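PDB 3LUB: putative creatinine amidohydrolase from Bacteroides fragilis, which probably hydrolyses carbon-nitrogen bonds in linear amides, as a zinc-dependent member of the creatininase superfamily. Local coordinates for residues 40-43 / 44-48; 118-121 / 122-125. One frame throughout, in Å; residues are numbered along the deposited sequence.

Contact 1. Residues 40-43 / 44-48; sequences YLTD and CILPH. With ZN (zinc ion), chain B; ZN (zinc ion), chain C.
Thr42 and Leu46, one helical turn apart, lie side by side and point the same way, with Thr42 CG2 3.9 Å from Leu46 CD1. The threonine methyl reaches this position because it stands anti to the backbone N, while OG1, beside that N (chi1 -60°), turns back to the carbonyl of Pro39. Met172 of helix 166-175 packs on both side chains. Leu41 touches two residues of the same turn: its CD2 meets Cys44 SG at 4.1 Å, and its CB lies alongside the CD1 end of Ile45. Leu41 occupies the N-cap position, where its carbonyl oxygen is gripped twice. Ile45 N, 3.0 Å from Leu41 O, arrives almost head-on to the carbonyl, whereas Cys44 N approaches the same oxygen from above the carbonyl plane. Leu46 N then bonds to Thr42 O in an almost straight line (N-H...O 172°). The next turn lacks such a bond, since Pro47 has no N-H to offer; its ring carbon CG abuts Asp43 O instead, and the helix kinks there. Asp43 carries its carboxylate to the metals, CG lying beside its own backbone N (chi1 -65°), and bridges them: OD1 lies 1.9 Å from the chain B zinc and OD2 2.1 Å from the chain C zinc. Bonds to both ions fix the rotation of the carboxylate. Water 1 also joins the two ions. With Glu32, His34, His120 and Glu168 completing the ligand set, this is the binuclear zinc centre of the creatininase fold.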
ATOM      1  N   TYR F  40      17.385  20.931  16.376  1.00 19.27           N
ATOM      2  CA  TYR F  40      16.787  19.748  15.720  1.00 18.87           C
ATOM      3  C   TYR F  40      15.974  20.090  14.491  1.00 18.10           C
ATOM      4  O   TYR F  40      15.920  19.304  13.553  1.00 18.60           O
ATOM      5  CB  TYR F  40      15.887  18.956  16.678  1.00 18.01           C
ATOM      6  CG  TYR F  40      16.628  17.959  17.534  1.00 20.18           C
ATOM      7  CD1 TYR F  40      17.266  18.352  18.684  1.00 17.22           C
ATOM      8  CD2 TYR F  40      16.663  16.606  17.198  1.00 17.47           C
ATOM      9  CE1 TYR F  40      17.939  17.415  19.477  1.00 23.79           C
ATOM     10  CE2 TYR F  40      17.335  15.684  17.972  1.00 18.99           C
ATOM     11  CZ  TYR F  40      17.971  16.086  19.106  1.00 19.70           C
ATOM     12  OH  TYR F  40      18.628  15.158  19.915  1.00 24.84           O
ATOM     13  N   LEU F  41      15.360  21.270  14.480  1.00 18.18           N
ATOM     14  CA  LEU F  41      14.543  21.706  13.326  1.00 17.30           C
ATOM     15  C   LEU F  41      15.218  22.668  12.370  1.00 17.73           C
ATOM     16  O   LEU F  41      14.546  23.285  11.585  1.00 18.17           O
ATOM     17  CB  LEU F  41      13.226  22.314  13.831  1.00 18.66           C
ATOM     18  CG  LEU F  41      12.223  21.343  14.475  1.00 16.85           C
ATOM     19  CD1 LEU F  41      10.948  22.093  14.836  1.00 18.53           C
ATOM     20  CD2 LEU F  41      11.853  20.244  13.493  1.00 17.22           C
ATOM     21  N   THR F  42      16.540  22.767  12.412  1.00 18.59           N
ATOM     22  CA  THR F  42      17.342  23.591  11.460  1.00 18.11           C
ATOM     23  C   THR F  42      16.903  23.444  10.012  1.00 18.60           C
ATOM     24  O   THR F  42      16.768  24.426   9.305  1.00 17.97           O
ATOM     25  CB  THR F  42      18.866  23.264  11.584  1.00 19.33           C
ATOM     26  OG1 THR F  42      19.325  23.542  12.926  1.00 19.08           O
ATOM     27  CG2 THR F  42      19.730  24.027  10.541  1.00 17.47           C
ATOM     28  N   ASP F  43      16.652  22.220   9.562  1.00 19.27           N
ATOM     29  CA  ASP F  43      16.292  21.981   8.148  1.00 18.21           C
ATOM     30  C   ASP F  43      14.894  22.415   7.770  1.00 18.11           C
ATOM     31  O   ASP F  43      14.581  22.478   6.596  1.00 17.96           O
ATOM     32  CB  ASP F  43      16.487  20.507   7.764  1.00 19.63           C
ATOM     33  CG  ASP F  43      17.924  20.078   7.813  1.00 20.79           C
ATOM     34  OD1 ASP F  43      18.832  20.941   7.977  1.00 21.94           O
ATOM     35  OD2 ASP F  43      18.149  18.860   7.676  1.00 19.48           O
ATOM     36  N   CYS F  44      14.061  22.713   8.761  1.00 18.63           N
ATOM     37  CA  CYS F  44      12.749  23.326   8.556  1.00 19.65           C
ATOM     38  C   CYS F  44      12.829  24.853   8.637  1.00 19.36           C
ATOM     39  O   CYS F  44      12.237  25.566   7.827  1.00 18.47           O
ATOM     40  CB  CYS F  44      11.763  22.884   9.647  1.00 21.95           C
ATOM     41  SG  CYS F  44      11.154  21.144   9.600  1.00 21.68           S
ATOM     42  N   ILE F  45      13.526  25.328   9.660  1.00 18.32           N
ATOM     43  CA  ILE F  45      13.621  26.746   9.967  1.00 18.51           C
ATOM     44  C   ILE F  45      14.268  27.539   8.839  1.00 19.65           C
ATOM     45  O   ILE F  45      13.741  28.561   8.440  1.00 20.38           O
ATOM     46  CB  ILE F  45      14.427  26.997  11.252  1.00 17.24           C
ATOM     47  CG1 ILE F  45      13.671  26.466  12.480  1.00 20.92           C
ATOM     48  CG2 ILE F  45      14.725  28.462  11.411  1.00 17.98           C
ATOM     49  CD1 ILE F  45      14.496  26.229  13.738  1.00 16.29           C
ATOM     50  N   LEU F  46      15.409  27.074   8.338  1.00 18.95           N
ATOM     51  CA  LEU F  46      16.161  27.813   7.336  1.00 18.85           C
ATOM     52  C   LEU F  46      15.422  28.009   6.017  1.00 18.41           C
ATOM     53  O   LEU F  46      15.314  29.150   5.549  1.00 18.72           O
ATOM     54  CB  LEU F  46      17.525  27.176   7.112  1.00 18.91           C
ATOM     55  CG  LEU F  46      18.435  27.308   8.339  1.00 18.95           C
ATOM     56  CD1 LEU F  46      19.910  26.964   7.987  1.00 18.91           C
ATOM     57  CD2 LEU F  46      18.290  28.715   8.933  1.00 14.58           C
ATOM     58  N   PRO F  47      14.887  26.925   5.405  1.00 19.00           N
ATOM     59  CA  PRO F  47      14.077  27.180   4.185  1.00 18.47           C
ATOM     60  C   PRO F  47      12.808  27.980   4.384  1.00 18.43           C
ATOM     61  O   PRO F  47      12.394  28.679   3.494  1.00 20.27           O
ATOM     62  CB  PRO F  47      13.744  25.764   3.687  1.00 20.09           C
ATOM     63  CG  PRO F  47      14.003  24.850   4.826  1.00 16.21           C
ATOM     64  CD  PRO F  47      15.059  25.479   5.647  1.00 17.23           C
ATOM     65  N   HIS F  48      12.168  27.851   5.549  1.00 19.96           N
ATOM     66  CA  HIS F  48      10.991  28.667   5.838  1.00 21.17           C
ATOM     67  C   HIS F  48      11.375  30.161   5.812  1.00 19.56           C
ATOM     68  O   HIS F  48      10.751  30.969   5.124  1.00 19.00           O
ATOM     69  CB  HIS F  48      10.390  28.323   7.204  1.00 20.12           C
ATOM     70  CG  HIS F  48       9.265  29.229   7.584  1.00 20.25           C
ATOM     71  ND1 HIS F  48       9.446  30.375   8.328  1.00 25.86           N
ATOM     72  CD2 HIS F  48       7.953  29.194   7.261  1.00 20.48           C
ATOM     73  CE1 HIS F  48       8.287  30.986   8.481  1.00 24.77           C
ATOM     74  NE2 HIS F  48       7.367  30.299   7.828  1.00 27.39           N
TER
HETATM   75 ZN    ZN B 302      20.720  20.766   8.162  1.00 21.51          ZN
HETATM   76 ZN    ZN C 301      19.728  17.597   7.212  1.00 34.65          ZN
HETATM   77  O   HOH W   1      21.550  19.245   6.997  1.00 27.58           O

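Contact 2. Residues 118-121 / 122-125. With ZN (zinc ion), chain C.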
ATOM      1  N   SER F 118      13.647  22.485  -0.078  1.00 18.14           N
ATOM      2  CA  SER F 118      14.150  21.570   0.915  1.00 18.54           C
ATOM      3  C   SER F 118      15.316  22.173   1.700  1.00 20.34           C
ATOM      4  O   SER F 118      16.163  22.867   1.172  1.00 20.31           O
ATOM      5  CB  SER F 118      14.570  20.221   0.291  1.00 16.74           C
ATOM      6  OG  SER F 118      14.918  19.269   1.309  1.00 19.25           O
ATOM      7  N   GLY F 119      15.354  21.840   2.988  1.00 21.35           N
ATOM      8  CA  GLY F 119      16.459  22.173   3.866  1.00 20.36           C
ATOM      9  C   GLY F 119      17.325  20.983   4.167  1.00 19.94           C
ATOM     10  O   GLY F 119      18.325  21.131   4.843  1.00 21.28           O
ATOM     11  N   HIS F 120      16.965  19.810   3.656  1.00 19.62           N
ATOM     12  CA  HIS F 120      17.668  18.582   3.989  1.00 21.22           C
ATOM     13  C   HIS F 120      18.101  17.822   2.715  1.00 22.11           C
ATOM     14  O   HIS F 120      17.288  17.445   1.903  1.00 23.46           O
ATOM     15  CB  HIS F 120      16.779  17.751   4.911  1.00 18.81           C
ATOM     16  CG  HIS F 120      17.314  16.393   5.238  1.00 21.97           C
ATOM     17  ND1 HIS F 120      18.545  16.193   5.819  1.00 22.71           N
ATOM     18  CD2 HIS F 120      16.771  15.159   5.071  1.00 21.29           C
ATOM     19  CE1 HIS F 120      18.741  14.897   5.990  1.00 25.13           C
ATOM     20  NE2 HIS F 120      17.687  14.247   5.530  1.00 21.11           N
ATOM     21  N   GLY F 121      19.400  17.630   2.547  1.00 22.80           N
ATOM     22  CA  GLY F 121      19.938  16.972   1.354  1.00 22.85           C
ATOM     23  C   GLY F 121      19.581  15.492   1.204  1.00 23.37           C
ATOM     24  O   GLY F 121      19.656  14.954   0.114  1.00 24.76           O
ATOM     25  N   GLY F 122      19.171  14.857   2.303  1.00 23.67           N
ATOM     26  CA  GLY F 122      18.635  13.498   2.320  1.00 22.90           C
ATOM     27  C   GLY F 122      17.282  13.353   1.667  1.00 22.80           C
ATOM     28  O   GLY F 122      16.932  12.253   1.278  1.00 22.80           O
ATOM     29  N   ASN F 123      16.538  14.456   1.531  1.00 22.06           N
ATOM     30  CA  ASN F 123      15.278  14.447   0.807  1.00 21.63           C
ATOM     31  C   ASN F 123      15.488  14.483  -0.718  1.00 22.13           C
ATOM     32  O   ASN F 123      16.306  15.235  -1.236  1.00 21.50           O
ATOM     33  CB  ASN F 123      14.383  15.626   1.225  1.00 19.91           C
ATOM     34  CG  ASN F 123      14.044  15.632   2.707  1.00 21.25           C
ATOM     35  OD1 ASN F 123      14.004  14.570   3.369  1.00 15.97           O
ATOM     36  ND2 ASN F 123      13.764  16.834   3.244  1.00 13.84           N
ATOM     37  N   ASN F 124      14.731  13.648  -1.413  1.00 21.29           N
ATOM     38  CA  ASN F 124      14.778  13.512  -2.871  1.00 22.29           C
ATOM     39  C   ASN F 124      13.340  13.437  -3.378  1.00 20.57           C
ATOM     40  O   ASN F 124      12.592  12.588  -2.946  1.00 21.05           O
ATOM     41  CB  ASN F 124      15.559  12.245  -3.245  1.00 23.84           C
ATOM     42  CG  ASN F 124      17.058  12.351  -2.922  1.00 29.72           C
ATOM     43  OD1 ASN F 124      17.759  13.187  -3.496  1.00 39.00           O
ATOM     44  ND2 ASN F 124      17.553  11.498  -2.008  1.00 29.62           N
ATOM     45  N   PHE F 125      12.963  14.363  -4.260  1.00 20.09           N
ATOM     46  CA  PHE F 125      11.598  14.540  -4.689  1.00 19.15           C
ATOM     47  C   PHE F 125      11.344  14.278  -6.163  1.00 19.00           C
ATOM     48  O   PHE F 125      10.214  14.441  -6.609  1.00 19.47           O
ATOM     49  CB  PHE F 125      11.132  15.982  -4.369  1.00 20.84           C
ATOM     50  CG  PHE F 125      11.152  16.297  -2.911  1.00 20.17           C
ATOM     51  CD1 PHE F 125      10.161  15.798  -2.075  1.00 20.68           C
ATOM     52  CD2 PHE F 125      12.183  17.048  -2.355  1.00 16.70           C
ATOM     53  CE1 PHE F 125      10.194  16.040  -0.690  1.00 15.13           C
ATOM     54  CE2 PHE F 125      12.218  17.286  -0.969  1.00 17.08           C
ATOM     55  CZ  PHE F 125      11.209  16.775  -0.149  1.00 16.68           C
TER
HETATM   56 ZN    ZN C 301      19.728  17.597   7.212  1.00 34.65          ZN
HETATM   57  O   HOH W   2      20.224  12.320  -0.972  1.00 28.45           O
HETATM   58  O   HOH W   3      18.986  16.264  -2.300  1.00 33.57           O
HETATM   59  O   HOH W   1      21.550  19.245   6.997  1.00 27.58           O
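Gly122 lies over one face of the His120 ring, its CA 3.8 Å from the ring centroid in a CH-pi contact. Its backbone N sits above the middle of the same face, and the absence of a side chain lets the main chain come so close. Asn123 follows and closes a type I beta turn, its N bonding to His120 O at 3.1 Å. That oxygen has a second donor, Ser118 OG, which comes from the opposite face of the carbonyl plane. With CG beside its own backbone N (chi1 -59°), the Asn123 amide folds back against the imidazole, nearly perpendicular to it (79°), OD1 lying in the ring plane 3.3 Å from His120 CD2. Its ND2 makes a weak bond to Ser118 OG but has a further acceptor in Gly29 O, while OD1 accepts from Ala76 N and Gln95. The ring is held at two points: ND1 binds the chain C zinc at 2.3 Å, and NE2 is hydrogen-bonded to Ala76 O. At Asn124, water 2 links ND2 back to Gly121 O, which water 3 also ties to Asn123 O. Phe125 ends the segment by presenting the edge of its ring at CE2 to Ser118 CB, 4.0 Å away, and its ring also meets that of Trp28. The turn lies within the loop that leaves strand 113-118, flanked in the parallel sheet by 23-28 and 140-145, and runs into helix 126-135.

How the contacts relate
Following the chain, strand 23-28 gives way to a loop that supplies Glu32 and His34, and contact 1 then opens helix 42-62, the crossover that leads to strand 66-68, outermost in this chain's sheet. Contact 2 comes later, in the connection from strand 113-118 to helix 126-135. Each closes only a local turn; they stand in series, neither enclosing nor crossing the other. In space their centres lie about 12 Å apart, and they touch: Asp43 CG is 3.2 Å from Gly119 O, and Pro47 CG packs against Gly119 CA. The chain C zinc, shared by Asp43 and His120, joins the helix start to the loop beyond the neighbouring strand.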